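Riboflavin kinase, putative (Trypanosoma brucei, PDB 3BNW) probably catalyses the ATP-dependent phosphorylation of riboflavin to FMN, the flavokinase step of flavin cofactor biosynthesis. Local coordinates at residues 16-21 with 173-178; 40-45 with 99-104; 58-63 with 118-123. One frame throughout, in Å; residues are numbered along the deposited sequence.

How the contacts relate
From the N terminus the chain enters strand 18-25, passes through 40-45 into helix 46-52, and then runs along strand 58-69. Segment 99-104 returns to 40-45, closing contact 2 at the seam of the beta-barrel; segment 118-123 returns to 58-63, closing contact 3 between neighbouring barrel strands. These two loops cross, since their segments alternate. The last strand, 174-177, comes back to 16-21 in contact 1, whose loop encloses both others and adds the C-terminal strand beside strand 18-25. Strand 18-25 joins contacts 1 and 3, Phe18 and Leu20 pairing by backbone with Val120 and Ile118. Pro173 packs on Asp45 between contacts 1 and 2, and Ile42 touches Ile118 between contacts 2 and 3.

Contact 1: 16-21 with 173-178; sequences QPFFLR and PYFEDL
One face of the Phe18 ring is met by CE2 of Phe175, 3.4 Å from Phe18 CD1; the planes are 26° apart but slid so far that the rings barely overlap. On the other side of the sheet, Phe19 and Tyr174 meet edge to edge at their CD1 atoms, with Arg21 NH1 and Glu176 OE1 in plane at the edges of Phe19 and Tyr174 respectively. The planes of the Arg21 guanidinium and the Tyr174 ring are only 6° apart, and Tyr174 CB lies over one guanidinium face. The two strands form an antiparallel ladder in which the C-terminal strand 174-177 pairs with strand 18-21 of the flavokinase sheet. Phe19 with Glu176 and Arg21 with Tyr174 are the hydrogen-bonded pairs, each joined by two backbone bonds. Arg21 reaches Tyr174 through a bend at chi3 (57°), and its NH2 also donates to Thr171 O, just ahead of strand 174-177. Strand 115-126 flanks strand 18-25, and helix 46-52 covers the face that carries Phe18, Leu20 and Phe175. Beyond the last bridge, Leu178 N bonds to Pro17 O at 3.1 Å, from above the carbonyl plane. Gln16, whose chain bends at chi2, folds its amide across the end of the ladder: NE2 donates to Pro17 O at 2.6 Å on an in-plane lone pair and to Leu178 O at 2.7 Å, both close to the amide plane.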
loop_
_atom_site.group_PDB
_atom_site.type_symbol
_atom_site.label_atom_id
_atom_site.label_comp_id
_atom_site.label_asym_id
_atom_site.label_seq_id
_atom_site.Cartn_x
_atom_site.Cartn_y
_atom_site.Cartn_z
ATOM N N GLN A 16 4.493 -12.763 5.507
ATOM C CA GLN A 16 5.830 -12.336 5.100
ATOM C C GLN A 16 5.817 -10.870 4.648
ATOM O O GLN A 16 5.215 -10.547 3.621
ATOM C CB GLN A 16 6.346 -13.247 3.976
ATOM C CG GLN A 16 7.612 -12.751 3.264
ATOM C CD GLN A 16 8.833 -12.683 4.178
ATOM O OE1 GLN A 16 9.281 -13.701 4.711
ATOM N NE2 GLN A 16 9.378 -11.484 4.347
ATOM N N PRO A 17 6.476 -9.972 5.410
ATOM C CA PRO A 17 6.537 -8.582 4.968
ATOM C C PRO A 17 7.434 -8.427 3.751
ATOM O O PRO A 17 8.318 -9.250 3.522
ATOM C CB PRO A 17 7.145 -7.842 6.172
ATOM C CG PRO A 17 7.103 -8.785 7.293
ATOM C CD PRO A 17 7.192 -10.146 6.684
ATOM N N PHE A 18 7.203 -7.373 2.979
ATOM C CA PHE A 18 7.969 -7.137 1.770
ATOM C C PHE A 18 8.027 -5.662 1.421
ATOM O O PHE A 18 7.408 -4.825 2.075
ATOM C CB PHE A 18 7.385 -7.936 0.598
ATOM C CG PHE A 18 6.001 -7.502 0.186
ATOM C CD1 PHE A 18 5.825 -6.461 -0.718
ATOM C CD2 PHE A 18 4.881 -8.142 0.693
ATOM C CE1 PHE A 18 4.559 -6.054 -1.099
ATOM C CE2 PHE A 18 3.611 -7.746 0.314
ATOM C CZ PHE A 18 3.448 -6.697 -0.585
ATOM N N PHE A 19 8.797 -5.369 0.378
ATOM C CA PHE A 19 8.970 -4.026 -0.149
ATOM C C PHE A 19 8.504 -4.025 -1.602
ATOM O O PHE A 19 8.699 -5.008 -2.319
ATOM C CB PHE A 19 10.448 -3.634 -0.054
ATOM C CG PHE A 19 10.783 -2.323 -0.713
ATOM C CD1 PHE A 19 11.406 -2.296 -1.956
ATOM C CD2 PHE A 19 10.486 -1.120 -0.086
ATOM C CE1 PHE A 19 11.722 -1.089 -2.565
ATOM C CE2 PHE A 19 10.797 0.089 -0.685
ATOM C CZ PHE A 19 11.415 0.105 -1.929
ATOM N N LEU A 20 7.881 -2.931 -2.028
ATOM C CA LEU A 20 7.391 -2.817 -3.397
ATOM C C LEU A 20 7.593 -1.403 -3.898
ATOM O O LEU A 20 7.223 -0.442 -3.221
ATOM C CB LEU A 20 5.910 -3.209 -3.469
ATOM C CG LEU A 20 5.220 -3.239 -4.842
ATOM C CD1 LEU A 20 6.001 -4.059 -5.862
ATOM C CD2 LEU A 20 3.787 -3.782 -4.710
ATOM N N ARG A 21 8.198 -1.277 -5.075
ATOM C CA ARG A 21 8.424 0.028 -5.701
ATOM C C ARG A 21 7.839 0.003 -7.105
ATOM O O ARG A 21 8.096 -0.931 -7.865
ATOM C CB ARG A 21 9.924 0.353 -5.763
ATOM C CG ARG A 21 10.250 1.682 -6.465
ATOM C CD ARG A 21 11.748 1.998 -6.459
ATOM N NE ARG A 21 12.551 0.934 -7.076
ATOM C CZ ARG A 21 13.422 0.149 -6.438
ATOM N NH1 ARG A 21 13.652 0.287 -5.137
ATOM N NH2 ARG A 21 14.084 -0.782 -7.115
ATOM N N PRO A 173 8.949 -2.099 -12.101
ATOM C CA PRO A 173 8.740 -2.256 -10.662
ATOM C C PRO A 173 9.840 -3.090 -9.984
ATOM O O PRO A 173 10.687 -3.685 -10.660
ATOM C CB PRO A 173 7.390 -2.981 -10.584
ATOM C CG PRO A 173 7.300 -3.736 -11.849
ATOM C CD PRO A 173 7.971 -2.878 -12.882
ATOM N N TYR A 174 9.820 -3.111 -8.655
ATOM C CA TYR A 174 10.754 -3.915 -7.874
ATOM C C TYR A 174 10.087 -4.448 -6.601
ATOM O O TYR A 174 9.385 -3.711 -5.910
ATOM C CB TYR A 174 11.998 -3.095 -7.510
ATOM C CG TYR A 174 13.012 -3.899 -6.738
ATOM C CD1 TYR A 174 13.128 -3.774 -5.357
ATOM C CD2 TYR A 174 13.829 -4.816 -7.386
ATOM C CE1 TYR A 174 14.044 -4.532 -4.645
ATOM C CE2 TYR A 174 14.746 -5.575 -6.687
ATOM C CZ TYR A 174 14.849 -5.432 -5.319
ATOM O OH TYR A 174 15.766 -6.194 -4.633
ATOM N N PHE A 175 10.325 -5.725 -6.303
ATOM C CA PHE A 175 9.793 -6.383 -5.112
ATOM C C PHE A 175 10.945 -6.968 -4.295
ATOM O O PHE A 175 11.895 -7.496 -4.872
ATOM C CB PHE A 175 8.822 -7.498 -5.534
ATOM C CG PHE A 175 8.347 -8.379 -4.398
ATOM C CD1 PHE A 175 9.135 -9.425 -3.929
ATOM C CD2 PHE A 175 7.103 -8.180 -3.819
ATOM C CE1 PHE A 175 8.703 -10.237 -2.890
ATOM C CE2 PHE A 175 6.664 -9.001 -2.778
ATOM C CZ PHE A 175 7.471 -10.027 -2.316
ATOM N N GLU A 176 10.851 -6.888 -2.964
ATOM C CA GLU A 176 11.839 -7.518 -2.070
ATOM C C GLU A 176 11.273 -7.957 -0.709
ATOM O O GLU A 176 10.574 -7.197 -0.052
ATOM C CB GLU A 176 13.027 -6.573 -1.840
ATOM C CG GLU A 176 14.007 -7.092 -0.786
ATOM C CD GLU A 176 15.330 -6.357 -0.751
ATOM O OE1 GLU A 176 15.635 -5.594 -1.688
ATOM O OE2 GLU A 176 16.071 -6.552 0.231
ATOM N N ASP A 177 11.616 -9.169 -0.280
ATOM C CA ASP A 177 11.222 -9.683 1.041
ATOM C C ASP A 177 12.046 -9.081 2.187
ATOM O O ASP A 177 13.233 -8.797 2.024
ATOM C CB ASP A 177 11.367 -11.211 1.093
ATOM C CG ASP A 177 10.166 -11.944 0.523
ATOM O OD1 ASP A 177 9.025 -11.505 0.773
ATOM O OD2 ASP A 177 10.357 -12.978 -0.155
ATOM N N LEU A 178 11.409 -8.924 3.349
ATOM C CA LEU A 178 12.063 -8.413 4.561
ATOM C C LEU A 178 12.249 -9.524 5.604
ATOM O O LEU A 178 11.340 -10.332 5.817
ATOM C CB LEU A 178 11.239 -7.269 5.164
ATOM C CG LEU A 178 11.523 -5.847 4.649
ATOM C CD1 LEU A 178 11.666 -5.811 3.132
ATOM C CD2 LEU A 178 10.437 -4.879 5.109
#

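Contact 2: 40-45 with 99-104; sequences ANIGLD and VEPYFL
At the seam where the flavokinase beta-barrel closes, the short strand 41-42 meets the start of segment 99-104 through one direct backbone bond, from Ile42 N to Val99 O at 3.1 Å. The same carbonyl oxygen takes a CA-H...O contact from Asn41 CA at 3.3 Å. A water molecule carries the link further: it donates to Ile42 O at 2.7 Å and accepts from Val99 N, filling the place of a second direct bond between these two residues. Each strand has its main partner elsewhere, 41-42 pairing with strand 18-25 and 98-103 with strand 75-87; they are the two end strands of the curled antiparallel sheet, and the single direct bond and the water close the barrel between them. Apolar side chains pack together on the buried side of the seam. The two methyls of Val99 are divided between two partners: with CG1 anti to the backbone N (chi1 172°), CG1 meets Ile42 CD1 at 3.9 Å, whereas CG2 meets Leu44 CD1 at 4.1 Å, that side chain crossing Val99 at about a right angle. Ile42 also lays its CG1 against Pro101 CG at 3.9 Å, and its side chain packs on Val116 of strand 115-126. Leu52 of helix 46-52 touches both Leu44 and Val99. At the other end, Ala40 O touches aliphatic carbons of the facing strand, 3.4 Å from Glu100 CG and 3.5 Å from Pro101 CD.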
loop_
_atom_site.group_PDB
_atom_site.type_symbol
_atom_site.label_atom_id
_atom_site.label_comp_id
_atom_site.label_asym_id
_atom_site.label_seq_id
_atom_site.Cartn_x
_atom_site.Cartn_y
_atom_site.Cartn_z
ATOM N N ALA A 40 -6.457 4.411 -8.369
ATOM C CA ALA A 40 -5.006 4.508 -8.541
ATOM C C ALA A 40 -4.366 3.159 -8.233
ATOM O O ALA A 40 -4.722 2.507 -7.245
ATOM C CB ALA A 40 -4.429 5.583 -7.639
ATOM N N ASN A 41 -3.433 2.744 -9.089
ATOM C CA ASN A 41 -2.740 1.467 -8.938
ATOM C C ASN A 41 -1.234 1.643 -8.998
ATOM O O ASN A 41 -0.735 2.659 -9.475
ATOM C CB ASN A 41 -3.151 0.495 -10.046
ATOM C CG ASN A 41 -4.647 0.406 -10.224
ATOM O OD1 ASN A 41 -5.342 -0.254 -9.451
ATOM N ND2 ASN A 41 -5.154 1.063 -11.261
ATOM N N ILE A 42 -0.514 0.637 -8.516
ATOM C CA ILE A 42 0.928 0.558 -8.716
ATOM C C ILE A 42 1.175 -0.314 -9.944
ATOM O O ILE A 42 0.662 -1.431 -10.026
ATOM C CB ILE A 42 1.648 -0.034 -7.495
ATOM C CG1 ILE A 42 1.346 0.806 -6.254
ATOM C CG2 ILE A 42 3.147 -0.086 -7.738
ATOM C CD1 ILE A 42 2.075 0.343 -5.015
ATOM N N GLY A 43 1.939 0.211 -10.899
ATOM C CA GLY A 43 2.247 -0.510 -12.131
ATOM C C GLY A 43 3.118 -1.723 -11.872
ATOM O O GLY A 43 4.228 -1.595 -11.355
ATOM N N LEU A 44 2.606 -2.901 -12.225
ATOM C CA LEU A 44 3.321 -4.154 -12.025
ATOM C C LEU A 44 3.804 -4.717 -13.359
ATOM O O LEU A 44 3.449 -4.212 -14.423
ATOM C CB LEU A 44 2.415 -5.178 -11.336
ATOM C CG LEU A 44 1.652 -4.711 -10.091
ATOM C CD1 LEU A 44 0.779 -5.839 -9.537
ATOM C CD2 LEU A 44 2.610 -4.188 -9.026
ATOM N N ASP A 45 4.627 -5.760 -13.281
ATOM C CA ASP A 45 5.006 -6.562 -14.446
ATOM C C ASP A 45 4.846 -8.041 -14.092
ATOM O O ASP A 45 4.472 -8.365 -12.964
ATOM C CB ASP A 45 6.435 -6.230 -14.909
ATOM C CG ASP A 45 7.498 -6.524 -13.851
ATOM O OD1 ASP A 45 7.207 -7.199 -12.840
ATOM O OD2 ASP A 45 8.644 -6.073 -14.047
ATOM N N VAL A 99 -2.536 -3.894 -7.441
ATOM C CA VAL A 99 -2.245 -3.343 -6.115
ATOM C C VAL A 99 -2.789 -1.927 -6.055
ATOM O O VAL A 99 -2.429 -1.078 -6.866
ATOM C CB VAL A 99 -0.736 -3.358 -5.785
ATOM C CG1 VAL A 99 -0.460 -2.601 -4.481
ATOM C CG2 VAL A 99 -0.232 -4.792 -5.694
ATOM N N GLU A 100 -3.664 -1.691 -5.085
ATOM C CA GLU A 100 -4.418 -0.452 -4.991
ATOM C C GLU A 100 -4.195 0.162 -3.613
ATOM O O GLU A 100 -4.833 -0.252 -2.647
ATOM C CB GLU A 100 -5.901 -0.741 -5.230
ATOM C CG GLU A 100 -6.751 0.484 -5.478
ATOM C CD GLU A 100 -8.208 0.136 -5.704
ATOM O OE1 GLU A 100 -8.728 0.450 -6.793
ATOM O OE2 GLU A 100 -8.836 -0.462 -4.802
ATOM N N PRO A 101 -3.281 1.151 -3.516
ATOM C CA PRO A 101 -2.915 1.691 -2.213
ATOM C C PRO A 101 -3.778 2.885 -1.793
ATOM O O PRO A 101 -4.240 3.658 -2.643
ATOM C CB PRO A 101 -1.459 2.126 -2.422
ATOM C CG PRO A 101 -1.347 2.433 -3.897
ATOM C CD PRO A 101 -2.543 1.830 -4.601
ATOM N N TYR A 102 -3.981 3.019 -0.483
ATOM C CA TYR A 102 -4.738 4.129 0.085
ATOM C C TYR A 102 -3.918 4.783 1.195
ATOM O O TYR A 102 -3.952 4.347 2.348
ATOM C CB TYR A 102 -6.091 3.652 0.639
ATOM C CG TYR A 102 -6.748 2.539 -0.149
ATOM C CD1 TYR A 102 -7.214 2.754 -1.443
ATOM C CD2 TYR A 102 -6.920 1.279 0.408
ATOM C CE1 TYR A 102 -7.816 1.736 -2.165
ATOM C CE2 TYR A 102 -7.526 0.257 -0.305
ATOM C CZ TYR A 102 -7.969 0.491 -1.591
ATOM O OH TYR A 102 -8.571 -0.527 -2.295
ATOM N N PHE A 103 -3.180 5.829 0.840
ATOM C CA PHE A 103 -2.374 6.557 1.815
ATOM C C PHE A 103 -3.258 7.238 2.851
ATOM O O PHE A 103 -4.188 7.966 2.496
ATOM C CB PHE A 103 -1.486 7.606 1.128
ATOM C CG PHE A 103 -0.203 7.049 0.593
ATOM C CD1 PHE A 103 0.871 6.830 1.442
ATOM C CD2 PHE A 103 -0.068 6.732 -0.752
ATOM C CE1 PHE A 103 2.061 6.303 0.965
ATOM C CE2 PHE A 103 1.125 6.206 -1.241
ATOM C CZ PHE A 103 2.193 5.994 -0.377
ATOM N N LEU A 104 -2.954 7.007 4.128
ATOM C CA LEU A 104 -3.599 7.731 5.223
ATOM C C LEU A 104 -2.975 9.122 5.331
ATOM O O LEU A 104 -2.358 9.473 6.338
ATOM C CB LEU A 104 -3.469 6.968 6.545
ATOM C CG LEU A 104 -4.364 5.740 6.744
ATOM C CD1 LEU A 104 -4.432 4.855 5.506
ATOM C CD2 LEU A 104 -3.887 4.942 7.950
HETATM O O HOH W 1 -1.721 -2.655 -9.673
#

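Contact 3: 58-63 with 118-123; sequences LVVYGW and IIVLGE
The Tyr61 ring lies flat against the backbone of Gly122, with Gly122 N 3.8 Å above the plane, over the ring centre. Chi1 of 66°, which sets CG between the backbone N and the carbonyl carbon, brings the ring over this glycine; its hydroxyl bonds to Gln11, whose amide also reaches Glu123 O. With no side chain on Gly122, Tyr61 rests directly on its backbone, CZ 3.6 Å from Gly122 CA. Val60 and Val120 cross at about a right angle, Val60 CB resting on Val120 CG1 at 3.6 Å. Trp63 and Leu121 cross at a slant, with Leu121 CD1 3.5 Å from Trp63 CD1, and the indole NE1 is taken by Leu156 O. Helix 133-151 packs over Tyr61, Trp63 and Leu121. Between these groups strands 58-69 and 115-126, antiparallel neighbours in the flavokinase barrel, form a classic beta bulge, a feature that accentuates strand bending: Leu121 and Gly122 both face Tyr61. Past it, Trp63 and Ile119 make a hydrogen-bonded pair. Tyr61 O takes both bulge N-H groups, Leu121 N at 2.9 Å and, weakly, Gly122 N, while Tyr61 N still donates to Gly122 O, so pairing continues through the one-residue shift.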
loop_
_atom_site.group_PDB
_atom_site.type_symbol
_atom_site.label_atom_id
_atom_site.label_comp_id
_atom_site.label_asym_id
_atom_site.label_seq_id
_atom_site.Cartn_x
_atom_site.Cartn_y
_atom_site.Cartn_z
ATOM N N LEU A 58 -6.520 -9.725 -0.250
ATOM C CA LEU A 58 -6.260 -9.117 1.060
ATOM C C LEU A 58 -6.220 -7.601 1.029
ATOM O O LEU A 58 -5.846 -6.997 0.023
ATOM C CB LEU A 58 -4.910 -9.584 1.607
ATOM C CG LEU A 58 -4.678 -11.074 1.790
ATOM C CD1 LEU A 58 -3.221 -11.298 2.220
ATOM C CD2 LEU A 58 -5.660 -11.670 2.798
ATOM N N VAL A 59 -6.596 -7.004 2.160
ATOM C CA VAL A 59 -6.289 -5.608 2.465
ATOM C C VAL A 59 -5.108 -5.612 3.433
ATOM O O VAL A 59 -5.170 -6.248 4.494
ATOM C CB VAL A 59 -7.460 -4.873 3.141
ATOM C CG1 VAL A 59 -7.060 -3.432 3.460
ATOM C CG2 VAL A 59 -8.704 -4.919 2.265
ATOM N N VAL A 60 -4.035 -4.917 3.061
ATOM C CA VAL A 60 -2.798 -4.912 3.845
ATOM C C VAL A 60 -2.464 -3.498 4.292
ATOM O O VAL A 60 -3.098 -2.548 3.858
ATOM C CB VAL A 60 -1.602 -5.502 3.048
ATOM C CG1 VAL A 60 -1.887 -6.949 2.668
ATOM C CG2 VAL A 60 -1.284 -4.656 1.820
ATOM N N TYR A 61 -1.459 -3.379 5.158
ATOM C CA TYR A 61 -1.064 -2.100 5.718
ATOM C C TYR A 61 0.447 -1.994 5.890
ATOM O O TYR A 61 1.159 -2.998 5.870
ATOM C CB TYR A 61 -1.767 -1.886 7.062
ATOM C CG TYR A 61 -1.356 -2.850 8.156
ATOM C CD1 TYR A 61 -0.300 -2.547 9.014
ATOM C CD2 TYR A 61 -2.018 -4.055 8.339
ATOM C CE1 TYR A 61 0.087 -3.422 10.018
ATOM C CE2 TYR A 61 -1.641 -4.933 9.345
ATOM C CZ TYR A 61 -0.584 -4.611 10.182
ATOM O OH TYR A 61 -0.196 -5.476 11.186
ATOM N N GLY A 62 0.930 -0.768 6.066
ATOM C CA GLY A 62 2.353 -0.529 6.303
ATOM C C GLY A 62 2.736 0.921 6.106
ATOM O O GLY A 62 1.904 1.810 6.243
ATOM N N TRP A 63 4.003 1.151 5.771
ATOM C CA TRP A 63 4.528 2.496 5.537
ATOM C C TRP A 63 4.800 2.700 4.062
ATOM O O TRP A 63 5.245 1.780 3.385
ATOM C CB TRP A 63 5.833 2.700 6.300
ATOM C CG TRP A 63 5.681 2.656 7.773
ATOM C CD1 TRP A 63 5.996 1.621 8.591
ATOM C CD2 TRP A 63 5.182 3.700 8.614
ATOM N NE1 TRP A 63 5.723 1.950 9.892
ATOM C CE2 TRP A 63 5.219 3.222 9.936
ATOM C CE3 TRP A 63 4.707 4.995 8.377
ATOM C CZ2 TRP A 63 4.799 3.988 11.026
ATOM C CZ3 TRP A 63 4.287 5.759 9.461
ATOM C CH2 TRP A 63 4.339 5.250 10.771
ATOM N N ILE A 118 6.468 1.208 -1.015
ATOM C CA ILE A 118 5.748 0.757 0.177
ATOM C C ILE A 118 6.440 -0.425 0.847
ATOM O O ILE A 118 7.032 -1.272 0.178
ATOM C CB ILE A 118 4.251 0.409 -0.116
ATOM C CG1 ILE A 118 4.123 -0.667 -1.195
ATOM C CG2 ILE A 118 3.479 1.659 -0.542
ATOM C CD1 ILE A 118 2.739 -1.301 -1.266
ATOM N N ILE A 119 6.390 -0.442 2.178
ATOM C CA ILE A 119 6.737 -1.615 2.971
ATOM C C ILE A 119 5.426 -2.159 3.564
ATOM O O ILE A 119 4.752 -1.460 4.322
ATOM C CB ILE A 119 7.755 -1.267 4.084
ATOM C CG1 ILE A 119 9.084 -0.826 3.455
ATOM C CG2 ILE A 119 7.985 -2.465 5.008
ATOM C CD1 ILE A 119 10.196 -0.500 4.444
ATOM N N VAL A 120 5.054 -3.382 3.184
ATOM C CA VAL A 120 3.820 -4.014 3.666
ATOM C C VAL A 120 4.136 -4.859 4.890
ATOM O O VAL A 120 4.856 -5.837 4.786
ATOM C CB VAL A 120 3.158 -4.910 2.583
ATOM C CG1 VAL A 120 2.035 -5.725 3.181
ATOM C CG2 VAL A 120 2.634 -4.078 1.436
ATOM N N LEU A 121 3.587 -4.483 6.041
ATOM C CA LEU A 121 3.956 -5.095 7.314
ATOM C C LEU A 121 2.911 -6.065 7.855
ATOM O O LEU A 121 3.217 -6.866 8.735
ATOM C CB LEU A 121 4.245 -4.009 8.351
ATOM C CG LEU A 121 5.489 -3.160 8.047
ATOM C CD1 LEU A 121 5.495 -1.882 8.869
ATOM C CD2 LEU A 121 6.755 -3.964 8.281
ATOM N N GLY A 122 1.680 -6.009 7.349
ATOM C CA GLY A 122 0.674 -6.974 7.785
ATOM C C GLY A 122 -0.648 -6.905 7.050
ATOM O O GLY A 122 -0.881 -6.011 6.224
ATOM N N GLU A 123 -1.528 -7.839 7.402
ATOM C CA GLU A 123 -2.831 -7.980 6.766
ATOM C C GLU A 123 -3.980 -7.624 7.709
ATOM O O GLU A 123 -3.948 -7.952 8.895
ATOM C CB GLU A 123 -2.998 -9.406 6.252
ATOM C CG GLU A 123 -2.964 -10.489 7.324
ATOM C CD GLU A 123 -2.739 -11.856 6.739
ATOM O OE1 GLU A 123 -2.793 -11.976 5.499
ATOM O OE2 GLU A 123 -2.499 -12.811 7.510
#